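PDB 3GKX: putative ArsC family related protein from Bacteroides fragilis, which is of unknown function but belongs to the ArsC family, whose thioredoxin-like members include arsenate reductases. Local coordinates for residues Thr6-Ala20 with Arg98-Phe111. Sequence-based numbering, arbitrary orientation. Where two conformers were deposited one is given.
Sequences TLFLQYPACSTCQKA and RPLVVTERFVLVGF
At the start of helix 15-26, Cys14 and Cys17 both touch Arg98, which was modelled in two conformers; one is described here. The aliphatic part of Arg98 runs past Cys17, with CG 3.7 Å from its SG. Farther out, Cys14 CB comes 3.6 Å from Arg98 NE, and in this conformer Cys14 SG sits at the edge of the guanidinium, in its plane. Tyr11 lies alongside and points the same way, with CD2 over one guanidinium face near the rim; the two planes are 39° apart. In the same conformer Arg98 CG stands between the backbone N and the carbonyl carbon (chi1 71°), and a bend at chi2 helps carry the chain along the thiols. Cys14 is also the N-cap, its SG taking a weak bond from Cys17 N, while Cys17 SG accepts from Tyr11 N.

Next comes Pro99, after a cis peptide bond. Its CB meets Phe8 CE2 at 3.5 Å, and its CG meets Ala20 CB. The Phe111 ring lies against the helix, with Ala20 CA over the centre of its ring in a CH-pi contact (3.7 Å to the centroid). Thr16 CG2 packs on Phe111 CB.

Strands 7-10 and 100-102 run antiparallel beside it. Leu7 exchanges two backbone hydrogen bonds with Val102, and Leu9 two with Leu100. The CxxC at a helix start and the cis-proline are consistent with a thioredoxin-like fold. Strand 32-35 flanks 7-10, and 107-109 flanks 100-102. Helix 43-53 covers the Leu7 and Val102 face through Trp49, while Trp116 of helix 113-116 packs against Pro99, Val101 and Ala20.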
ATOM      1  N   THR B   6     -16.162  13.569  -4.748  1.00 28.16           N
ATOM      2  CA  THR B   6     -15.293  13.362  -3.617  1.00 27.15           C
ATOM      3  C   THR B   6     -16.075  12.907  -2.414  1.00 26.74           C
ATOM      4  O   THR B   6     -16.886  13.655  -1.880  1.00 27.98           O
ATOM      5  CB  THR B   6     -14.538  14.649  -3.277  1.00 27.36           C
ATOM      6  OG1 THR B   6     -13.931  15.193  -4.463  1.00 25.62           O
ATOM      7  CG2 THR B   6     -13.484  14.389  -2.244  1.00 27.45           C
ATOM      8  N   LEU B   7     -15.813  11.694  -1.949  1.00 25.55           N
ATOM      9  CA  LEU B   7     -16.576  11.163  -0.836  1.00 25.26           C
ATOM     10  C   LEU B   7     -15.718  11.214   0.418  1.00 26.32           C
ATOM     11  O   LEU B   7     -14.621  10.664   0.442  1.00 26.34           O
ATOM     12  CB  LEU B   7     -17.104   9.760  -1.162  1.00 24.83           C
ATOM     13  CG  LEU B   7     -17.967   9.025  -0.131  1.00 24.32           C
ATOM     14  CD1 LEU B   7     -19.425   9.635  -0.048  1.00 20.69           C
ATOM     15  CD2 LEU B   7     -18.023   7.560  -0.472  1.00 20.76           C
ATOM     16  N   PHE B   8     -16.217  11.946   1.422  1.00 27.12           N
ATOM     17  CA  PHE B   8     -15.600  12.147   2.738  1.00 27.13           C
ATOM     18  C   PHE B   8     -16.273  11.316   3.850  1.00 28.32           C
ATOM     19  O   PHE B   8     -17.394  11.628   4.297  1.00 27.58           O
ATOM     20  CB  PHE B   8     -15.766  13.613   3.102  1.00 27.40           C
ATOM     21  CG  PHE B   8     -15.142  13.999   4.409  1.00 26.55           C
ATOM     22  CD1 PHE B   8     -15.879  14.708   5.364  1.00 26.16           C
ATOM     23  CD2 PHE B   8     -13.815  13.689   4.681  1.00 25.20           C
ATOM     24  CE1 PHE B   8     -15.292  15.124   6.574  1.00 23.51           C
ATOM     25  CE2 PHE B   8     -13.214  14.081   5.913  1.00 29.07           C
ATOM     26  CZ  PHE B   8     -13.957  14.805   6.858  1.00 25.60           C
ATOM     27  N   LEU B   9     -15.590  10.265   4.296  1.00 28.69           N
ATOM     28  CA  LEU B   9     -16.121   9.412   5.320  1.00 29.41           C
ATOM     29  C   LEU B   9     -15.443   9.704   6.658  1.00 30.75           C
ATOM     30  O   LEU B   9     -14.203   9.621   6.804  1.00 31.34           O
ATOM     31  CB  LEU B   9     -15.956   7.952   4.931  1.00 29.32           C
ATOM     32  CG  LEU B   9     -16.751   7.388   3.756  1.00 28.74           C
ATOM     33  CD1 LEU B   9     -15.902   7.437   2.449  1.00 28.45           C
ATOM     34  CD2 LEU B   9     -17.182   5.949   4.088  1.00 25.22           C
ATOM     35  N   GLN B  10     -16.258  10.036   7.649  1.00 31.86           N
ATOM     36  CA  GLN B  10     -15.721  10.520   8.921  1.00 32.72           C
ATOM     37  C   GLN B  10     -16.591  10.140  10.114  1.00 32.65           C
ATOM     38  O   GLN B  10     -17.736   9.734   9.947  1.00 32.33           O
ATOM     39  CB  GLN B  10     -15.549  12.051   8.875  1.00 32.52           C
ATOM     40  CG  GLN B  10     -16.868  12.802   8.713  1.00 33.68           C
ATOM     41  CD  GLN B  10     -16.946  14.022   9.603  1.00 35.97           C
ATOM     42  OE1 GLN B  10     -16.050  14.270  10.430  1.00 37.75           O
ATOM     43  NE2 GLN B  10     -18.029  14.786   9.460  1.00 35.46           N
ATOM     44  N   TYR B  11     -16.007  10.285  11.306  1.00 33.37           N
ATOM     45  CA  TYR B  11     -16.706  10.207  12.585  1.00 33.56           C
ATOM     46  C   TYR B  11     -16.561  11.578  13.263  1.00 33.70           C
ATOM     47  O   TYR B  11     -15.452  11.944  13.676  1.00 33.30           O
ATOM     48  CB  TYR B  11     -16.146   9.069  13.465  1.00 33.85           C
ATOM     49  CG  TYR B  11     -16.838   8.928  14.806  1.00 34.01           C
ATOM     50  CD1 TYR B  11     -18.123   8.387  14.897  1.00 34.59           C
ATOM     51  CD2 TYR B  11     -16.216   9.357  15.988  1.00 35.62           C
ATOM     52  CE1 TYR B  11     -18.773   8.267  16.140  1.00 36.50           C
ATOM     53  CE2 TYR B  11     -16.856   9.240  17.242  1.00 35.40           C
ATOM     54  CZ  TYR B  11     -18.128   8.689  17.303  1.00 35.86           C
ATOM     55  OH  TYR B  11     -18.766   8.563  18.511  1.00 35.37           O
ATOM     56  N   PRO B  12     -17.681  12.340  13.362  1.00 33.79           N
ATOM     57  CA  PRO B  12     -17.670  13.772  13.712  1.00 33.58           C
ATOM     58  C   PRO B  12     -17.021  14.111  15.069  1.00 33.72           C
ATOM     59  O   PRO B  12     -16.429  15.191  15.195  1.00 33.75           O
ATOM     60  CB  PRO B  12     -19.162  14.152  13.728  1.00 33.13           C
ATOM     61  CG  PRO B  12     -19.847  13.120  12.959  1.00 33.53           C
ATOM     62  CD  PRO B  12     -19.062  11.844  13.229  1.00 34.00           C
ATOM     63  N   ALA B  13     -17.142  13.210  16.059  1.00 33.27           N
ATOM     64  CA  ALA B  13     -16.517  13.395  17.375  1.00 32.58           C
ATOM     65  C   ALA B  13     -14.989  13.235  17.367  1.00 32.07           C
ATOM     66  O   ALA B  13     -14.307  13.694  18.284  1.00 31.82           O
ATOM     67  CB  ALA B  13     -17.150  12.459  18.425  1.00 32.86           C
ATOM     68  N   CYS B  14     -14.465  12.578  16.337  1.00 31.47           N
ATOM     69  CA  CYS B  14     -13.016  12.402  16.144  1.00 30.99           C
ATOM     70  C   CYS B  14     -12.277  13.697  15.759  1.00 30.14           C
ATOM     71  O   CYS B  14     -12.771  14.513  14.964  1.00 30.19           O
ATOM     72  CB  CYS B  14     -12.753  11.276  15.127  1.00 31.28           C
ATOM     73  SG  CYS B  14     -11.074  11.136  14.449  1.00 32.51           S
ATOM     74  N   SER B  15     -11.087  13.845  16.339  1.00 29.18           N
ATOM     75  CA  SER B  15     -10.263  15.057  16.302  1.00 28.35           C
ATOM     76  C   SER B  15      -9.474  15.237  15.001  1.00 28.31           C
ATOM     77  O   SER B  15      -9.196  16.368  14.579  1.00 28.11           O
ATOM     78  CB  SER B  15      -9.301  15.026  17.501  1.00 28.22           C
ATOM     79  OG  SER B  15      -7.995  15.441  17.141  1.00 26.87           O
ATOM     80  N   THR B  16      -9.083  14.116  14.399  1.00 28.25           N
ATOM     81  CA  THR B  16      -8.386  14.109  13.112  1.00 28.81           C
ATOM     82  C   THR B  16      -9.405  14.454  12.021  1.00 29.20           C
ATOM     83  O   THR B  16      -9.090  15.188  11.083  1.00 29.44           O
ATOM     84  CB  THR B  16      -7.683  12.738  12.830  1.00 28.52           C
ATOM     85  OG1 THR B  16      -6.711  12.475  13.855  1.00 29.17           O
ATOM     86  CG2 THR B  16      -6.974  12.736  11.494  1.00 28.02           C
ATOM     87  N   CYS B  17     -10.636  13.973  12.180  1.00 29.75           N
ATOM     88  CA  CYS B  17     -11.704  14.231  11.207  1.00 30.20           C
ATOM     89  C   CYS B  17     -11.993  15.718  11.077  1.00 30.23           C
ATOM     90  O   CYS B  17     -11.911  16.283   9.981  1.00 30.34           O
ATOM     91  CB  CYS B  17     -12.959  13.452  11.576  1.00 29.72           C
ATOM     92  SG  CYS B  17     -12.748  11.716  11.150  1.00 32.09           S
ATOM     93  N   GLN B  18     -12.286  16.353  12.211  1.00 30.30           N
ATOM     94  CA  GLN B  18     -12.543  17.788  12.275  1.00 29.30           C
ATOM     95  C   GLN B  18     -11.468  18.583  11.538  1.00 28.80           C
ATOM     96  O   GLN B  18     -11.786  19.453  10.721  1.00 28.28           O
ATOM     97  CB  GLN B  18     -12.608  18.207  13.736  1.00 29.28           C
ATOM     98  CG  GLN B  18     -13.440  17.243  14.568  1.00 29.93           C
ATOM     99  CD  GLN B  18     -13.391  17.524  16.051  1.00 30.39           C
ATOM    100  OE1 GLN B  18     -12.316  17.679  16.642  1.00 29.38           O
ATOM    101  NE2 GLN B  18     -14.563  17.577  16.670  1.00 30.98           N
ATOM    102  N   LYS B  19     -10.203  18.260  11.824  1.00 28.61           N
ATOM    103  CA  LYS B  19      -9.053  18.869  11.149  1.00 28.80           C
ATOM    104  C   LYS B  19      -9.165  18.706   9.615  1.00 28.89           C
ATOM    105  O   LYS B  19      -9.056  19.682   8.878  1.00 29.40           O
ATOM    106  CB  LYS B  19      -7.733  18.275  11.687  1.00 28.89           C
ATOM    107  CG  LYS B  19      -7.284  18.820  13.059  1.00 30.11           C
ATOM    108  CD  LYS B  19      -6.286  17.878  13.742  1.00 30.54           C
ATOM    109  CE  LYS B  19      -5.267  18.623  14.575  1.00 30.67           C
ATOM    110  NZ  LYS B  19      -4.025  19.016  13.835  1.00 30.92           N
ATOM    111  N   ALA B  20      -9.416  17.481   9.152  1.00 28.36           N
ATOM    112  CA  ALA B  20      -9.501  17.172   7.716  1.00 28.20           C
ATOM    113  C   ALA B  20     -10.609  17.951   7.053  1.00 27.89           C
ATOM    114  O   ALA B  20     -10.422  18.504   5.953  1.00 28.24           O
ATOM    115  CB  ALA B  20      -9.757  15.677   7.504  1.00 28.15           C
ATOM    116  N   ARG B  98     -10.279   6.479   9.974  0.50 23.36           N
ATOM    117  CA  ARG B  98     -10.996   7.687   9.565  0.50 23.01           C
ATOM    118  C   ARG B  98     -10.143   8.932   9.794  0.50 23.41           C
ATOM    119  O   ARG B  98      -9.298   8.946  10.680  0.50 23.38           O
ATOM    120  CB  ARG B  98     -12.313   7.811  10.330  0.50 22.52           C
ATOM    121  CG  ARG B  98     -12.107   8.149  11.776  0.50 20.15           C
ATOM    122  CD  ARG B  98     -13.086   7.443  12.647  0.50 14.26           C
ATOM    123  NE  ARG B  98     -12.857   7.815  14.037  0.50 12.48           N
ATOM    124  CZ  ARG B  98     -13.228   7.085  15.080  0.50  9.16           C
ATOM    125  NH1 ARG B  98     -13.852   5.937  14.890  0.50  5.48           N
ATOM    126  NH2 ARG B  98     -12.982   7.515  16.307  0.50  9.84           N
ATOM    127  N   PRO B  99     -10.345   9.976   8.972  1.00 24.00           N
ATOM    128  CA  PRO B  99     -11.317   9.956   7.866  1.00 24.24           C
ATOM    129  C   PRO B  99     -10.752   9.195   6.660  1.00 23.84           C
ATOM    130  O   PRO B  99      -9.553   8.856   6.651  1.00 24.28           O
ATOM    131  CB  PRO B  99     -11.518  11.439   7.554  1.00 24.14           C
ATOM    132  CG  PRO B  99     -10.207  12.053   7.828  1.00 24.15           C
ATOM    133  CD  PRO B  99      -9.569  11.238   8.984  1.00 23.80           C
ATOM    134  N   LEU B 100     -11.629   8.886   5.705  1.00 23.72           N
ATOM    135  CA  LEU B 100     -11.270   8.375   4.375  1.00 23.58           C
ATOM    136  C   LEU B 100     -11.862   9.335   3.390  1.00 23.61           C
ATOM    137  O   LEU B 100     -12.978   9.839   3.622  1.00 25.49           O
ATOM    138  CB  LEU B 100     -11.920   7.017   4.094  1.00 23.37           C
ATOM    139  CG  LEU B 100     -11.516   5.915   5.031  1.00 26.02           C
ATOM    140  CD1 LEU B 100     -12.081   4.529   4.606  1.00 26.69           C
ATOM    141  CD2 LEU B 100      -9.995   5.934   5.039  1.00 26.51           C
ATOM    142  N   VAL B 101     -11.157   9.570   2.285  1.00 23.02           N
ATOM    143  CA  VAL B 101     -11.682  10.309   1.134  1.00 20.74           C
ATOM    144  C   VAL B 101     -11.549   9.399  -0.088  1.00 20.14           C
ATOM    145  O   VAL B 101     -10.515   8.774  -0.295  1.00 20.58           O
ATOM    146  CB  VAL B 101     -10.952  11.653   0.897  1.00 20.67           C
ATOM    147  CG1 VAL B 101     -11.557  12.411  -0.292  1.00 20.50           C
ATOM    148  CG2 VAL B 101     -11.064  12.515   2.089  1.00 21.10           C
ATOM    149  N   VAL B 102     -12.613   9.308  -0.869  1.00 18.67           N
ATOM    150  CA  VAL B 102     -12.691   8.421  -2.022  1.00 18.75           C
ATOM    151  C   VAL B 102     -12.968   9.334  -3.228  1.00 19.30           C
ATOM    152  O   VAL B 102     -13.912  10.143  -3.190  1.00 19.32           O
ATOM    153  CB  VAL B 102     -13.860   7.404  -1.832  1.00 19.65           C
ATOM    154  CG1 VAL B 102     -14.068   6.516  -3.051  1.00 17.89           C
ATOM    155  CG2 VAL B 102     -13.642   6.579  -0.596  1.00 17.85           C
ATOM    156  N   THR B 103     -12.127   9.243  -4.262  1.00 18.90           N
ATOM    157  CA  THR B 103     -12.404   9.858  -5.572  1.00 19.79           C
ATOM    158  C   THR B 103     -12.157   8.774  -6.612  1.00 20.62           C
ATOM    159  O   THR B 103     -11.714   7.687  -6.256  1.00 19.21           O
ATOM    160  CB  THR B 103     -11.472  11.047  -5.895  1.00 19.34           C
ATOM    161  OG1 THR B 103     -10.145  10.554  -6.019  1.00 19.64           O
ATOM    162  CG2 THR B 103     -11.464  12.100  -4.752  1.00 18.64           C
ATOM    163  N   GLU B 104     -12.457   9.074  -7.879  1.00 21.93           N
ATOM    164  CA  GLU B 104     -12.306   8.139  -8.987  1.00 24.52           C
ATOM    165  C   GLU B 104     -10.876   7.614  -9.135  1.00 24.81           C
ATOM    166  O   GLU B 104     -10.667   6.459  -9.405  1.00 24.86           O
ATOM    167  CB  GLU B 104     -12.718   8.828 -10.304  1.00 25.39           C
ATOM    168  CG  GLU B 104     -13.417   7.900 -11.309  1.00 29.60           C
ATOM    169  CD  GLU B 104     -13.251   8.349 -12.755  1.00 35.63           C
ATOM    170  OE1 GLU B 104     -12.619   9.391 -12.989  1.00 40.96           O
ATOM    171  OE2 GLU B 104     -13.747   7.668 -13.679  1.00 39.88           O
ATOM    172  N   ARG B 105      -9.889   8.482  -8.981  1.00 26.36           N
ATOM    173  CA  ARG B 105      -8.501   8.095  -9.203  1.00 27.53           C
ATOM    174  C   ARG B 105      -7.765   7.661  -7.938  1.00 27.86           C
ATOM    175  O   ARG B 105      -6.816   6.890  -8.035  1.00 29.05           O
ATOM    176  CB  ARG B 105      -7.725   9.245  -9.844  1.00 27.69           C
ATOM    177  CG  ARG B 105      -7.740   9.209 -11.351  1.00 28.21           C
ATOM    178  CD  ARG B 105      -6.914  10.343 -11.969  1.00 26.49           C
ATOM    179  NE  ARG B 105      -6.697  10.073 -13.373  1.00 23.45           N
ATOM    180  CZ  ARG B 105      -6.124  10.911 -14.224  1.00 26.56           C
ATOM    181  NH1 ARG B 105      -5.710  12.102 -13.820  1.00 24.78           N
ATOM    182  NH2 ARG B 105      -5.975  10.561 -15.500  1.00 27.62           N
ATOM    183  N   PHE B 106      -8.164   8.155  -6.760  1.00 27.44           N
ATOM    184  CA  PHE B 106      -7.437   7.791  -5.508  1.00 26.43           C
ATOM    185  C   PHE B 106      -8.280   7.757  -4.238  1.00 24.49           C
ATOM    186  O   PHE B 106      -9.319   8.375  -4.188  1.00 23.99           O
ATOM    187  CB  PHE B 106      -6.227   8.692  -5.290  1.00 27.56           C
ATOM    188  CG  PHE B 106      -6.545  10.129  -5.384  1.00 28.77           C
ATOM    189  CD1 PHE B 106      -6.959  10.824  -4.259  1.00 30.89           C
ATOM    190  CD2 PHE B 106      -6.493  10.768  -6.602  1.00 27.62           C
ATOM    191  CE1 PHE B 106      -7.310  12.161  -4.365  1.00 32.49           C
ATOM    192  CE2 PHE B 106      -6.810  12.090  -6.722  1.00 29.08           C
ATOM    193  CZ  PHE B 106      -7.223  12.796  -5.609  1.00 31.69           C
ATOM    194  N   VAL B 107      -7.800   7.032  -3.224  1.00 22.81           N
ATOM    195  CA  VAL B 107      -8.409   6.995  -1.928  1.00 22.03           C
ATOM    196  C   VAL B 107      -7.375   7.392  -0.906  1.00 24.04           C
ATOM    197  O   VAL B 107      -6.291   6.803  -0.857  1.00 24.37           O
ATOM    198  CB  VAL B 107      -8.969   5.568  -1.592  1.00 22.02           C
ATOM    199  CG1 VAL B 107      -9.390   5.452  -0.060  1.00 18.73           C
ATOM    200  CG2 VAL B 107     -10.133   5.176  -2.559  1.00 17.50           C
ATOM    201  N   LEU B 108      -7.716   8.358  -0.052  1.00 24.75           N
ATOM    202  CA  LEU B 108      -6.840   8.762   1.047  1.00 25.59           C
ATOM    203  C   LEU B 108      -7.328   8.237   2.402  1.00 26.34           C
ATOM    204  O   LEU B 108      -8.534   8.229   2.706  1.00 25.55           O
ATOM    205  CB  LEU B 108      -6.706  10.294   1.099  1.00 26.32           C
ATOM    206  CG  LEU B 108      -6.532  11.016  -0.239  1.00 27.55           C
ATOM    207  CD1 LEU B 108      -6.815  12.478  -0.089  1.00 28.49           C
ATOM    208  CD2 LEU B 108      -5.115  10.764  -0.833  1.00 27.37           C
ATOM    209  N   VAL B 109      -6.383   7.809   3.226  1.00 26.27           N
ATOM    210  CA  VAL B 109      -6.723   7.196   4.482  1.00 27.37           C
ATOM    211  C   VAL B 109      -6.119   7.997   5.631  1.00 27.54           C
ATOM    212  O   VAL B 109      -4.916   8.232   5.671  1.00 28.41           O
ATOM    213  CB  VAL B 109      -6.192   5.753   4.507  1.00 28.04           C
ATOM    214  CG1 VAL B 109      -6.603   5.060   5.810  1.00 28.80           C
ATOM    215  CG2 VAL B 109      -6.661   4.990   3.256  1.00 26.71           C
ATOM    216  N   GLY B 110      -6.953   8.438   6.560  1.00 28.31           N
ATOM    217  CA  GLY B 110      -6.503   9.366   7.606  1.00 28.49           C
ATOM    218  C   GLY B 110      -6.207  10.738   7.016  1.00 28.61           C
ATOM    219  O   GLY B 110      -6.364  10.944   5.807  1.00 27.52           O
ATOM    220  N   PHE B 111      -5.761  11.667   7.865  1.00 28.89           N
ATOM    221  CA  PHE B 111      -5.539  13.033   7.432  1.00 29.31           C
ATOM    222  C   PHE B 111      -4.071  13.412   7.317  1.00 30.19           C
ATOM    223  O   PHE B 111      -3.422  13.725   8.311  1.00 30.62           O
ATOM    224  CB  PHE B 111      -6.269  14.037   8.315  1.00 29.03           C
ATOM    225  CG  PHE B 111      -6.077  15.441   7.864  1.00 28.76           C
ATOM    226  CD1 PHE B 111      -6.320  15.788   6.533  1.00 29.33           C
ATOM    227  CD2 PHE B 111      -5.605  16.404   8.735  1.00 29.31           C
ATOM    228  CE1 PHE B 111      -6.105  17.081   6.086  1.00 28.84           C
ATOM    229  CE2 PHE B 111      -5.403  17.705   8.306  1.00 27.93           C
ATOM    230  CZ  PHE B 111      -5.648  18.039   6.979  1.00 29.47           C
TER